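Uncharacterized protein (Borrelia turicatae, PDB 5VJ4) is of unknown function but is probably a surface lipoprotein, perhaps lipid-binding, whose gene is differentially regulated in the tick-mammalian transmission cycle of relapsing fever spirochetes. Local coordinates at residues N250-I255 with D264-V269; R246-E251 with D283-V288; L270-V275 with K331-G336. One frame throughout, in Å; residues are numbered along the deposited sequence.

Contact 1 (N250-I255 with D264-V269); sequences NEIGKI and DKFNNV
Gly253 meets Phe266 without any polar bond between them, and among the shortest polar bonds here is a backbone one, Lys254 N to Asn250 O at 2.9 Å, which closes the helical turn that brings Ile252 and Gly253 up to the ring. Because glycine has no side chain, the aromatic group can come right down on the helix: Gly253 CA lies 3.8 Å from Phe266 CZ. It sits over one ring face, displaced toward the rim, and its distance to the ring centroid is 4.0 Å, at 21° off the ring normal. This is a CH-pi contact in which the slightly positive C-H region of the backbone meets the electron-rich face. The amide is close too, with Gly253 N 3.8 Å from Phe266 CZ. Phe266 reaches across because its CG is anti to the backbone N (chi1 171°), which sends the ring straight from its own helix to the other one.

Ile252 meets the same ring differently. Its CG2 branch lies near the ring plane, at the edge, 4.1 Å from Phe266 CE1, and the two side chains run at about a right angle. CD1, at the end of the other branch, packs on Tyr285, and the side chain also touches Met281, so the beta-branched residue faces several neighbours at once. All three touching residues are buried, and the large flat phenylalanine suits this apolar setting: Phe330 of helix 308-334 meets its ring with planes at about 40°, and Tyr238 and Tyr261 touch it from loops. The loop after helix 243-256 is short, so the contact joins two consecutive helices just where the chain turns between them. An aromatic ring lying on a glycine across such a turn makes this a helix-loop-helix pairing in an all-alpha fold.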
ATOM      1  N   ASN A 250      -8.170  15.413  -9.491  1.00 46.91           N
ATOM      2  CA  ASN A 250      -7.688  16.643 -10.123  1.00 63.92           C
ATOM      3  C   ASN A 250      -7.372  17.642  -9.038  1.00 66.50           C
ATOM      4  O   ASN A 250      -6.248  18.195  -8.967  1.00 63.06           O
ATOM      5  CB  ASN A 250      -8.646  17.188 -11.209  1.00 58.46           C
ATOM      6  CG  ASN A 250      -8.597  16.364 -12.529  1.00 68.55           C
ATOM      7  OD1 ASN A 250      -7.634  15.611 -12.827  1.00 74.98           O
ATOM      8  ND2 ASN A 250      -9.647  16.505 -13.318  1.00 47.46           N
ATOM      9  N   GLU A 251      -8.331  17.774  -8.130  1.00 59.27           N
ATOM     10  CA  GLU A 251      -8.178  18.674  -7.016  1.00 68.92           C
ATOM     11  C   GLU A 251      -6.928  18.352  -6.191  1.00 64.69           C
ATOM     12  O   GLU A 251      -6.136  19.254  -5.876  1.00 66.23           O
ATOM     13  CB  GLU A 251      -9.418  18.599  -6.192  1.00 57.52           C
ATOM     14  CG  GLU A 251      -9.501  19.647  -5.114  1.00 82.96           C
ATOM     15  CD  GLU A 251     -10.755  19.460  -4.293  1.00 99.25           C
ATOM     16  OE1 GLU A 251     -10.716  19.732  -3.079  1.00 70.07           O
ATOM     17  OE2 GLU A 251     -11.786  19.042  -4.878  1.00 97.79           O
ATOM     18  N   ILE A 252      -6.737  17.070  -5.883  1.00 55.79           N
ATOM     19  CA  ILE A 252      -5.568  16.645  -5.118  1.00 63.73           C
ATOM     20  C   ILE A 252      -4.284  17.001  -5.877  1.00 64.05           C
ATOM     21  O   ILE A 252      -3.311  17.507  -5.283  1.00 55.10           O
ATOM     22  CB  ILE A 252      -5.642  15.143  -4.766  1.00 67.76           C
ATOM     23  CG1 ILE A 252      -6.773  14.891  -3.760  1.00 65.72           C
ATOM     24  CG2 ILE A 252      -4.301  14.641  -4.229  1.00 43.14           C
ATOM     25  CD1 ILE A 252      -6.841  13.476  -3.227  1.00 57.55           C
ATOM     26  N   GLY A 253      -4.295  16.741  -7.186  1.00 58.49           N
ATOM     27  CA  GLY A 253      -3.187  17.132  -8.060  1.00 67.52           C
ATOM     28  C   GLY A 253      -2.831  18.613  -7.894  1.00 76.38           C
ATOM     29  O   GLY A 253      -1.681  18.938  -7.561  1.00 57.30           O
ATOM     30  N   LYS A 254      -3.821  19.507  -8.075  1.00 50.06           N
ATOM     31  CA  LYS A 254      -3.583  20.957  -7.878  1.00 57.14           C
ATOM     32  C   LYS A 254      -2.907  21.267  -6.536  1.00 59.99           C
ATOM     33  O   LYS A 254      -2.002  22.078  -6.474  1.00 74.25           O
ATOM     34  CB  LYS A 254      -4.842  21.830  -8.049  1.00 57.34           C
ATOM     35  CG  LYS A 254      -5.726  21.473  -9.225  1.00 65.85           C
ATOM     36  CD  LYS A 254      -6.428  22.718  -9.732  1.00 74.10           C
ATOM     37  CE  LYS A 254      -6.960  22.474 -11.137  1.00 90.59           C
ATOM     38  NZ  LYS A 254      -5.862  22.322 -12.139  1.00113.08           N
ATOM     39  N   ILE A 255      -3.315  20.597  -5.469  1.00 75.66           N
ATOM     40  CA  ILE A 255      -2.587  20.738  -4.205  1.00 63.98           C
ATOM     41  C   ILE A 255      -1.114  20.326  -4.341  1.00 59.84           C
ATOM     42  O   ILE A 255      -0.242  20.968  -3.758  1.00 75.73           O
ATOM     43  CB  ILE A 255      -3.282  19.974  -3.058  1.00 66.78           C
ATOM     44  CG1 ILE A 255      -4.668  20.573  -2.790  1.00 57.70           C
ATOM     45  CG2 ILE A 255      -2.441  19.988  -1.783  1.00 57.42           C
ATOM     46  CD1 ILE A 255      -5.595  19.685  -1.976  1.00 74.34           C
ATOM     47  N   ASP A 264       3.365  14.356 -14.313  1.00 82.80           N
ATOM     48  CA  ASP A 264       3.863  13.021 -14.639  1.00 73.78           C
ATOM     49  C   ASP A 264       4.321  12.287 -13.397  1.00 87.74           C
ATOM     50  O   ASP A 264       4.013  11.088 -13.241  1.00 99.02           O
ATOM     51  CB  ASP A 264       5.014  13.092 -15.648  1.00111.07           C
ATOM     52  CG  ASP A 264       4.541  13.340 -17.068  1.00 96.88           C
ATOM     53  OD1 ASP A 264       3.326  13.225 -17.322  1.00115.59           O
ATOM     54  OD2 ASP A 264       5.394  13.644 -17.931  1.00125.48           O
ATOM     55  N   LYS A 265       5.058  12.998 -12.531  1.00 69.66           N
ATOM     56  CA  LYS A 265       5.527  12.419 -11.283  1.00 75.72           C
ATOM     57  C   LYS A 265       4.352  12.000 -10.418  1.00 81.73           C
ATOM     58  O   LYS A 265       4.312  10.878  -9.893  1.00 77.68           O
ATOM     59  CB  LYS A 265       6.398  13.398 -10.537  1.00 69.37           C
ATOM     60  CG  LYS A 265       7.853  13.290 -10.943  1.00106.04           C
ATOM     61  CD  LYS A 265       8.639  14.362 -10.213  1.00126.08           C
ATOM     62  CE  LYS A 265       9.959  14.700 -10.882  1.00 77.70           C
ATOM     63  NZ  LYS A 265      10.253  16.095 -10.440  1.00118.25           N
ATOM     64  N   PHE A 266       3.379  12.903 -10.328  1.00 72.52           N
ATOM     65  CA  PHE A 266       2.175  12.687  -9.549  1.00 62.32           C
ATOM     66  C   PHE A 266       1.487  11.440 -10.059  1.00 72.32           C
ATOM     67  O   PHE A 266       1.158  10.544  -9.280  1.00 80.45           O
ATOM     68  CB  PHE A 266       1.258  13.889  -9.682  1.00 49.74           C
ATOM     69  CG  PHE A 266      -0.098  13.701  -9.091  1.00 53.05           C
ATOM     70  CD1 PHE A 266      -0.289  13.733  -7.699  1.00 65.17           C
ATOM     71  CD2 PHE A 266      -1.212  13.535  -9.919  1.00 59.92           C
ATOM     72  CE1 PHE A 266      -1.563  13.586  -7.143  1.00 51.21           C
ATOM     73  CE2 PHE A 266      -2.493  13.382  -9.367  1.00 58.16           C
ATOM     74  CZ  PHE A 266      -2.667  13.413  -7.979  1.00 55.95           C
ATOM     75  N   ASN A 267       1.303  11.367 -11.371  1.00 49.04           N
ATOM     76  CA  ASN A 267       0.694  10.187 -11.930  1.00 47.76           C
ATOM     77  C   ASN A 267       1.465   8.891 -11.722  1.00 57.60           C
ATOM     78  O   ASN A 267       0.837   7.832 -11.623  1.00 52.23           O
ATOM     79  CB  ASN A 267       0.335  10.396 -13.381  1.00 40.33           C
ATOM     80  CG  ASN A 267      -0.879  11.290 -13.550  1.00 66.55           C
ATOM     81  OD1 ASN A 267      -1.148  11.786 -14.634  1.00 87.11           O
ATOM     82  ND2 ASN A 267      -1.628  11.493 -12.472  1.00 81.22           N
ATOM     83  N   ASN A 268       2.801   8.972 -11.619  1.00 50.58           N
ATOM     84  CA  ASN A 268       3.559   7.761 -11.418  1.00 68.04           C
ATOM     85  C   ASN A 268       3.323   7.128 -10.053  1.00 73.93           C
ATOM     86  O   ASN A 268       3.207   5.896  -9.946  1.00 63.74           O
ATOM     87  CB  ASN A 268       5.056   7.884 -11.704  1.00 86.53           C
ATOM     88  CG  ASN A 268       5.765   6.508 -11.613  1.00122.16           C
ATOM     89  OD1 ASN A 268       6.963   6.398 -11.340  1.00 82.11           O
ATOM     90  ND2 ASN A 268       4.992   5.436 -11.811  1.00113.04           N
ATOM     91  N   VAL A 269       3.222   7.948  -9.017  1.00 62.22           N
ATOM     92  CA  VAL A 269       2.936   7.354  -7.697  1.00 66.05           C
ATOM     93  C   VAL A 269       1.561   6.713  -7.673  1.00 63.81           C
ATOM     94  O   VAL A 269       1.400   5.625  -7.107  1.00 59.49           O
ATOM     95  CB  VAL A 269       3.174   8.268  -6.484  1.00 48.22           C
ATOM     96  CG1 VAL A 269       4.607   8.714  -6.457  1.00 65.54           C
ATOM     97  CG2 VAL A 269       2.413   9.512  -6.659  1.00 72.95           C
TER

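Contact 2 (R246-E251 with D283-V288); sequences RATINE and DIYRGV. With SO4 (sulfate ion), chain E.
Thr248 and Tyr285 form the close-packed heart of this contact, while the exposed Ala247 and Asn250 mark its solvent side. The methyl Thr248 CG2 comes within 3.5 Å of Tyr285 CD2, approaching the ring obliquely as the two side chains slide past each other in opposite directions. The other branch of the threonine is polar and serves Arg286, two of whose nitrogens donate to it: Arg286 NE and Arg286 NH2 each lie 3.0 Å from Thr248 OG1. The hydroxyl oxygen lies at the guanidinium edge, in its plane, and is further bonded to Asp244 O, so a buried polar atom is well supplied. Threonine suits the place because a single residue offers both a methyl and a hydroxyl. The stronger partner of Arg286 is Asp245, which forms a salt bridge with NH2, and Tyr216 adds a cation-pi contact.

Tyr285 is carried across with CG anti to the backbone N (chi1 174°), and its OH donates to Glu251 OE1 at the ring edge. The modelled length of 2.4 Å between these two atoms is doubtful; the carboxylate and ring planes stand 78° apart. Glutamate, beside Lys289, gives the tyrosine hydroxyl an acceptor at the partly exposed margin.

On the looser side, Arg246 is partly exposed and turns away from helix 263-301. Arg246 NH1 lies 2.9 Å and Arg246 NH2 2.7 Å from O2 of a sulfate ion, probably from the crystallisation liquor. Sulfate also bonds Ala243 N at the start of helix 243-256, where the helix end would favour an anion. The short segments cross steeply, at 75° with axes 10.7 Å apart: a helix-helix crossing in an all-alpha fold, bridged by side chains rather than by close backbones.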
ATOM      1  N   ARG A 246     -12.397  11.263 -10.583  1.00 48.10           N
ATOM      2  CA  ARG A 246     -11.589  12.149 -11.433  1.00 47.24           C
ATOM      3  C   ARG A 246     -11.505  13.548 -10.848  1.00 61.99           C
ATOM      4  O   ARG A 246     -10.378  14.044 -10.588  1.00 47.01           O
ATOM      5  CB  ARG A 246     -12.087  12.189 -12.873  1.00 40.24           C
ATOM      6  CG  ARG A 246     -11.770  10.900 -13.606  1.00 59.67           C
ATOM      7  CD  ARG A 246     -11.963  10.952 -15.106  1.00 56.21           C
ATOM      8  NE  ARG A 246     -13.327  11.310 -15.473  1.00 58.36           N
ATOM      9  CZ  ARG A 246     -14.319  10.443 -15.600  1.00 56.31           C
ATOM     10  NH1 ARG A 246     -15.531  10.868 -15.952  1.00 49.06           N
ATOM     11  NH2 ARG A 246     -14.103   9.154 -15.361  1.00 63.64           N
ATOM     12  N   ALA A 247     -12.683  14.140 -10.585  1.00 43.48           N
ATOM     13  CA  ALA A 247     -12.750  15.445  -9.898  1.00 44.92           C
ATOM     14  C   ALA A 247     -11.822  15.504  -8.705  1.00 47.04           C
ATOM     15  O   ALA A 247     -10.929  16.366  -8.647  1.00 65.29           O
ATOM     16  CB  ALA A 247     -14.169  15.791  -9.484  1.00 31.98           C
ATOM     17  N   THR A 248     -11.972  14.542  -7.789  1.00 55.07           N
ATOM     18  CA  THR A 248     -11.177  14.575  -6.561  1.00 54.15           C
ATOM     19  C   THR A 248      -9.694  14.505  -6.863  1.00 51.63           C
ATOM     20  O   THR A 248      -8.904  15.300  -6.333  1.00 54.85           O
ATOM     21  CB  THR A 248     -11.560  13.475  -5.573  1.00 52.92           C
ATOM     22  OG1 THR A 248     -12.968  13.483  -5.379  1.00 53.10           O
ATOM     23  CG2 THR A 248     -10.907  13.744  -4.255  1.00 48.22           C
ATOM     24  N   ILE A 249      -9.317  13.576  -7.741  1.00 50.51           N
ATOM     25  CA  ILE A 249      -7.911  13.459  -8.077  1.00 59.19           C
ATOM     26  C   ILE A 249      -7.370  14.748  -8.668  1.00 51.11           C
ATOM     27  O   ILE A 249      -6.260  15.158  -8.333  1.00 61.78           O
ATOM     28  CB  ILE A 249      -7.610  12.262  -8.970  1.00 57.05           C
ATOM     29  CG1 ILE A 249      -7.555  10.995  -8.145  1.00 52.90           C
ATOM     30  CG2 ILE A 249      -6.229  12.408  -9.571  1.00 69.34           C
ATOM     31  CD1 ILE A 249      -6.313  10.893  -7.276  1.00 43.92           C
ATOM     32  N   ASN A 250      -8.170  15.413  -9.491  1.00 46.91           N
ATOM     33  CA  ASN A 250      -7.688  16.643 -10.123  1.00 63.92           C
ATOM     34  C   ASN A 250      -7.372  17.642  -9.038  1.00 66.50           C
ATOM     35  O   ASN A 250      -6.248  18.195  -8.967  1.00 63.06           O
ATOM     36  CB  ASN A 250      -8.646  17.188 -11.209  1.00 58.46           C
ATOM     37  CG  ASN A 250      -8.597  16.364 -12.529  1.00 68.55           C
ATOM     38  OD1 ASN A 250      -7.634  15.611 -12.827  1.00 74.98           O
ATOM     39  ND2 ASN A 250      -9.647  16.505 -13.318  1.00 47.46           N
ATOM     40  N   GLU A 251      -8.331  17.774  -8.130  1.00 59.27           N
ATOM     41  CA  GLU A 251      -8.178  18.674  -7.016  1.00 68.92           C
ATOM     42  C   GLU A 251      -6.928  18.352  -6.191  1.00 64.69           C
ATOM     43  O   GLU A 251      -6.136  19.254  -5.876  1.00 66.23           O
ATOM     44  CB  GLU A 251      -9.418  18.599  -6.192  1.00 57.52           C
ATOM     45  CG  GLU A 251      -9.501  19.647  -5.114  1.00 82.96           C
ATOM     46  CD  GLU A 251     -10.755  19.460  -4.293  1.00 99.25           C
ATOM     47  OE1 GLU A 251     -10.716  19.732  -3.079  1.00 70.07           O
ATOM     48  OE2 GLU A 251     -11.786  19.042  -4.878  1.00 97.79           O
ATOM     49  N   ASP A 283     -11.322   8.791  -0.650  1.00 66.63           N
ATOM     50  CA  ASP A 283     -12.336   8.796   0.399  1.00 51.18           C
ATOM     51  C   ASP A 283     -11.816   9.634   1.573  1.00 57.81           C
ATOM     52  O   ASP A 283     -12.513  10.547   2.048  1.00 55.13           O
ATOM     53  CB  ASP A 283     -12.663   7.376   0.890  1.00 65.27           C
ATOM     54  CG  ASP A 283     -13.157   6.435  -0.216  1.00 85.66           C
ATOM     55  OD1 ASP A 283     -13.706   6.905  -1.262  1.00 72.36           O
ATOM     56  OD2 ASP A 283     -13.001   5.197   0.002  1.00 61.79           O
ATOM     57  N   ILE A 284     -10.582   9.365   2.013  1.00 39.04           N
ATOM     58  CA  ILE A 284     -10.085  10.054   3.186  1.00 41.69           C
ATOM     59  C   ILE A 284     -10.075  11.556   2.935  1.00 49.23           C
ATOM     60  O   ILE A 284     -10.576  12.313   3.750  1.00 58.14           O
ATOM     61  CB  ILE A 284      -8.698   9.562   3.557  1.00 39.95           C
ATOM     62  CG1 ILE A 284      -8.803   8.197   4.230  1.00 48.68           C
ATOM     63  CG2 ILE A 284      -8.006  10.574   4.450  1.00 38.57           C
ATOM     64  CD1 ILE A 284      -7.637   7.255   3.956  1.00 51.54           C
ATOM     65  N   TYR A 285      -9.527  11.956   1.787  1.00 56.32           N
ATOM     66  CA  TYR A 285      -9.429  13.347   1.432  1.00 58.67           C
ATOM     67  C   TYR A 285     -10.801  14.010   1.472  1.00 58.32           C
ATOM     68  O   TYR A 285     -10.949  15.129   1.952  1.00 58.08           O
ATOM     69  CB  TYR A 285      -8.849  13.501   0.037  1.00 55.64           C
ATOM     70  CG  TYR A 285      -8.856  14.936  -0.436  1.00 54.25           C
ATOM     71  CD1 TYR A 285      -7.910  15.845   0.035  1.00 48.09           C
ATOM     72  CD2 TYR A 285      -9.834  15.390  -1.319  1.00 53.65           C
ATOM     73  CE1 TYR A 285      -7.923  17.165  -0.370  1.00 46.51           C
ATOM     74  CE2 TYR A 285      -9.876  16.703  -1.719  1.00 49.16           C
ATOM     75  CZ  TYR A 285      -8.911  17.581  -1.247  1.00 56.14           C
ATOM     76  OH  TYR A 285      -8.927  18.879  -1.667  1.00 49.70           O
ATOM     77  N   ARG A 286     -11.794  13.318   0.949  1.00 44.97           N
ATOM     78  CA  ARG A 286     -13.130  13.868   0.881  1.00 47.80           C
ATOM     79  C   ARG A 286     -13.711  14.130   2.245  1.00 57.21           C
ATOM     80  O   ARG A 286     -14.413  15.121   2.421  1.00 63.84           O
ATOM     81  CB  ARG A 286     -14.061  12.945   0.133  1.00 37.18           C
ATOM     82  CG  ARG A 286     -13.792  12.878  -1.332  1.00 34.12           C
ATOM     83  CD  ARG A 286     -14.809  11.978  -1.967  1.00 51.91           C
ATOM     84  NE  ARG A 286     -14.596  11.917  -3.393  1.00 39.63           N
ATOM     85  CZ  ARG A 286     -14.914  10.890  -4.168  1.00 57.61           C
ATOM     86  NH1 ARG A 286     -15.432   9.776  -3.655  1.00 65.09           N
ATOM     87  NH2 ARG A 286     -14.656  10.958  -5.468  1.00 48.13           N
ATOM     88  N   GLY A 287     -13.423  13.238   3.191  1.00 47.30           N
ATOM     89  CA  GLY A 287     -13.867  13.401   4.564  1.00 51.38           C
ATOM     90  C   GLY A 287     -13.284  14.664   5.161  1.00 57.58           C
ATOM     91  O   GLY A 287     -13.993  15.459   5.785  1.00 67.99           O
ATOM     92  N   VAL A 288     -11.993  14.872   4.939  1.00 45.54           N
ATOM     93  CA  VAL A 288     -11.338  16.037   5.499  1.00 48.37           C
ATOM     94  C   VAL A 288     -11.895  17.299   4.874  1.00 55.23           C
ATOM     95  O   VAL A 288     -12.147  18.276   5.559  1.00 52.90           O
ATOM     96  CB  VAL A 288      -9.842  16.009   5.275  1.00 49.12           C
ATOM     97  CG1 VAL A 288      -9.230  17.223   5.946  1.00 43.69           C
ATOM     98  CG2 VAL A 288      -9.259  14.716   5.825  1.00 46.23           C
TER
HETATM   99  S   SO4 E 503     -18.011   7.998 -15.768  0.85 84.19           S
HETATM  100  O1  SO4 E 503     -18.695   9.175 -16.358  0.85 76.63           O
HETATM  101  O2  SO4 E 503     -16.554   8.196 -15.875  0.85 70.65           O
HETATM  102  O3  SO4 E 503     -18.383   6.720 -16.436  0.85 80.52           O
HETATM  103  O4  SO4 E 503     -18.334   7.932 -14.331  0.85 96.27           O

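Contact 3 (L270-V275 with K331-G336); sequences LNSVGV and KGFTDG
Phe333 belongs to the Schellman motif that closes helix 308-334, and from there it sets its ring against Ser272 and Val273 of helix 263-301. Gly336 is the positive-phi residue of the motif (87°), a conformation easily adopted by a residue without a side chain; Gly336 N bonds back to Phe333 O at 3.1 Å. Asp335 N to Lys331 O, at 2.8 Å, also ties the end of the segment to the turn before it.

The ring must span a wide gap, since the nearest CA atoms, those of Ser272 and Phe333, are 9.9 Å apart. A long aromatic side chain suits this, and placing CG anti to the backbone N (chi1 -168°) aims it at the other helix. Its far end then meets two residues at once. The methyl Val273 CG2 is 3.7 Å from Phe333 CE2, the two side chains crossing at a slant, while Ser272 CB is 4.0 Å from Phe333 CZ. Both approach the ring obliquely. Valine suits its position because a branched methyl packs against the end of the ring. Serine is small enough for the ring to rest on its CB, which already points toward the other helix; the bond from Ser272 OG to Asn268 O gives the hydroxyl a partner in its own helix.

All three touching residues are buried, and the second subunit covers part of two of them: Val273 packs on Tyr277 of that subunit and Phe333 on its Tyr276, while Asn271 O is bonded to Arg188 of the same neighbour. Within the chain, Val269 flanks the phenylalanine, and Val275 rests on Met185 and Tyr189 of helix 176-201, so the contact lies between helices 263-301 and 308-334 at the subunit interface.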
ATOM      1  N   LEU A 270       0.595   7.335  -8.346  1.00 47.40           N
ATOM      2  CA  LEU A 270      -0.721   6.727  -8.424  1.00 50.92           C
ATOM      3  C   LEU A 270      -0.634   5.348  -9.046  1.00 56.76           C
ATOM      4  O   LEU A 270      -1.180   4.402  -8.521  1.00 65.64           O
ATOM      5  CB  LEU A 270      -1.668   7.582  -9.219  1.00 41.05           C
ATOM      6  CG  LEU A 270      -1.983   8.998  -8.748  1.00 45.75           C
ATOM      7  CD1 LEU A 270      -3.222   9.518  -9.454  1.00 35.73           C
ATOM      8  CD2 LEU A 270      -2.190   9.118  -7.259  1.00 49.94           C
ATOM      9  N   ASN A 271       0.089   5.250 -10.153  1.00 61.02           N
ATOM     10  CA  ASN A 271       0.230   3.985 -10.812  1.00 67.48           C
ATOM     11  C   ASN A 271       1.017   2.964 -10.040  1.00 62.04           C
ATOM     12  O   ASN A 271       0.756   1.764 -10.148  1.00 56.73           O
ATOM     13  CB  ASN A 271       0.718   4.123 -12.242  1.00 56.28           C
ATOM     14  CG  ASN A 271      -0.459   4.154 -13.235  1.00117.72           C
ATOM     15  OD1 ASN A 271      -0.830   3.119 -13.788  1.00119.29           O
ATOM     16  ND2 ASN A 271      -1.091   5.329 -13.411  1.00 67.76           N
ATOM     17  N   SER A 272       1.953   3.421  -9.225  1.00 44.28           N
ATOM     18  CA  SER A 272       2.772   2.444  -8.511  1.00 61.01           C
ATOM     19  C   SER A 272       1.925   1.811  -7.412  1.00 72.67           C
ATOM     20  O   SER A 272       1.912   0.583  -7.185  1.00 64.92           O
ATOM     21  CB  SER A 272       4.000   3.107  -7.920  1.00 56.19           C
ATOM     22  OG  SER A 272       4.557   4.027  -8.830  1.00 67.93           O
ATOM     23  N   VAL A 273       1.179   2.686  -6.767  1.00 58.21           N
ATOM     24  CA  VAL A 273       0.398   2.343  -5.611  1.00 47.15           C
ATOM     25  C   VAL A 273      -0.833   1.513  -6.012  1.00 55.17           C
ATOM     26  O   VAL A 273      -1.234   0.609  -5.290  1.00 62.43           O
ATOM     27  CB  VAL A 273       0.032   3.667  -4.920  1.00 50.78           C
ATOM     28  CG1 VAL A 273      -1.375   3.680  -4.392  1.00 50.87           C
ATOM     29  CG2 VAL A 273       1.058   3.975  -3.862  1.00 42.53           C
ATOM     30  N   GLY A 274      -1.421   1.807  -7.168  1.00 44.69           N
ATOM     31  CA  GLY A 274      -2.577   1.058  -7.635  1.00 50.22           C
ATOM     32  C   GLY A 274      -3.917   1.601  -7.170  1.00 50.94           C
ATOM     33  O   GLY A 274      -4.028   2.417  -6.243  1.00 57.61           O
ATOM     34  N   VAL A 275      -4.952   1.128  -7.835  1.00 51.20           N
ATOM     35  CA  VAL A 275      -6.284   1.628  -7.576  1.00 49.14           C
ATOM     36  C   VAL A 275      -6.747   1.470  -6.131  1.00 56.85           C
ATOM     37  O   VAL A 275      -7.434   2.338  -5.612  1.00 59.61           O
ATOM     38  CB  VAL A 275      -7.271   0.902  -8.454  1.00 46.93           C
ATOM     39  CG1 VAL A 275      -8.677   1.348  -8.133  1.00 62.84           C
ATOM     40  CG2 VAL A 275      -6.928   1.155  -9.912  1.00 56.11           C
ATOM     41  N   LYS A 331       6.126  13.799  -2.661  1.00 69.21           N
ATOM     42  CA  LYS A 331       7.519  14.081  -2.917  1.00 79.84           C
ATOM     43  C   LYS A 331       8.387  12.930  -2.372  1.00 75.05           C
ATOM     44  O   LYS A 331       9.166  12.307  -3.104  1.00 75.46           O
ATOM     45  CB  LYS A 331       7.934  15.444  -2.338  1.00 86.42           C
ATOM     46  CG  LYS A 331       9.449  15.578  -2.185  1.00135.88           C
ATOM     47  CD  LYS A 331       9.985  16.983  -1.948  1.00105.74           C
ATOM     48  CE  LYS A 331      11.439  17.059  -2.405  1.00 94.13           C
ATOM     49  NZ  LYS A 331      12.277  17.998  -1.605  1.00127.47           N
ATOM     50  N   GLY A 332       8.223  12.635  -1.096  1.00 56.80           N
ATOM     51  CA  GLY A 332       8.959  11.561  -0.483  1.00 63.01           C
ATOM     52  C   GLY A 332       8.782  10.256  -1.232  1.00 71.13           C
ATOM     53  O   GLY A 332       9.673   9.402  -1.225  1.00 61.39           O
ATOM     54  N   PHE A 333       7.643  10.095  -1.896  1.00 57.63           N
ATOM     55  CA  PHE A 333       7.428   8.858  -2.604  1.00 56.81           C
ATOM     56  C   PHE A 333       8.324   8.825  -3.836  1.00 65.97           C
ATOM     57  O   PHE A 333       9.123   7.914  -3.978  1.00 62.23           O
ATOM     58  CB  PHE A 333       5.980   8.716  -2.985  1.00 53.87           C
ATOM     59  CG  PHE A 333       5.615   7.354  -3.464  1.00 58.96           C
ATOM     60  CD1 PHE A 333       6.054   6.881  -4.698  1.00 57.46           C
ATOM     61  CD2 PHE A 333       4.798   6.539  -2.688  1.00 62.90           C
ATOM     62  CE1 PHE A 333       5.697   5.619  -5.147  1.00 59.46           C
ATOM     63  CE2 PHE A 333       4.441   5.267  -3.121  1.00 63.47           C
ATOM     64  CZ  PHE A 333       4.892   4.802  -4.353  1.00 65.97           C
ATOM     65  N   THR A 334       8.214   9.824  -4.709  1.00 65.99           N
ATOM     66  CA  THR A 334       9.065   9.849  -5.906  1.00100.28           C
ATOM     67  C   THR A 334      10.547   9.953  -5.543  1.00 79.14           C
ATOM     68  O   THR A 334      11.391   9.506  -6.304  1.00 72.50           O
ATOM     69  CB  THR A 334       8.700  10.981  -6.875  1.00 59.23           C
ATOM     70  OG1 THR A 334       8.462  12.132  -6.102  1.00 83.42           O
ATOM     71  CG2 THR A 334       7.433  10.647  -7.659  1.00 53.46           C
ATOM     72  N   ASP A 335      10.861  10.484  -4.366  1.00 69.88           N
ATOM     73  CA  ASP A 335      12.267  10.562  -3.952  1.00 72.74           C
ATOM     74  C   ASP A 335      12.870   9.277  -3.417  1.00 64.80           C
ATOM     75  O   ASP A 335      14.061   9.247  -3.134  1.00 83.70           O
ATOM     76  CB  ASP A 335      12.512  11.678  -2.927  1.00 73.00           C
ATOM     77  CG  ASP A 335      12.371  13.056  -3.514  1.00102.72           C
ATOM     78  OD1 ASP A 335      12.246  13.980  -2.694  1.00114.06           O
ATOM     79  OD2 ASP A 335      12.383  13.227  -4.759  1.00106.20           O
ATOM     80  N   GLY A 336      12.067   8.240  -3.231  1.00 62.75           N
ATOM     81  CA  GLY A 336      12.595   6.966  -2.713  1.00 65.34           C
ATOM     82  C   GLY A 336      12.633   6.867  -1.192  1.00 67.10           C
ATOM     83  O   GLY A 336      13.094   5.844  -0.644  1.00 71.68           O
TER

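Helix 263-301 is common to all three contacts. Contacts 2 and 1 begin in the same helix, 243-256, and share Asn250 and Glu251, whereas contact 3 joins the long helix to helix 308-334. Along the chain contact 1 closes before contact 3 opens, and 270-275 falls between the two segments of contact 2. The centres of contacts 1 and 2 are about 11 Å apart, those of 1 and 3 about 10 Å, and those of 2 and 3 about 17 Å. Helix 243-256 thus packs against two parts of helix 263-301, before and after the irregular Gly274. Apolar side chains link the contacts, Ile252 reaching Tyr285 and Ile249 meeting Leu270, and contact 3 lies at the second subunit.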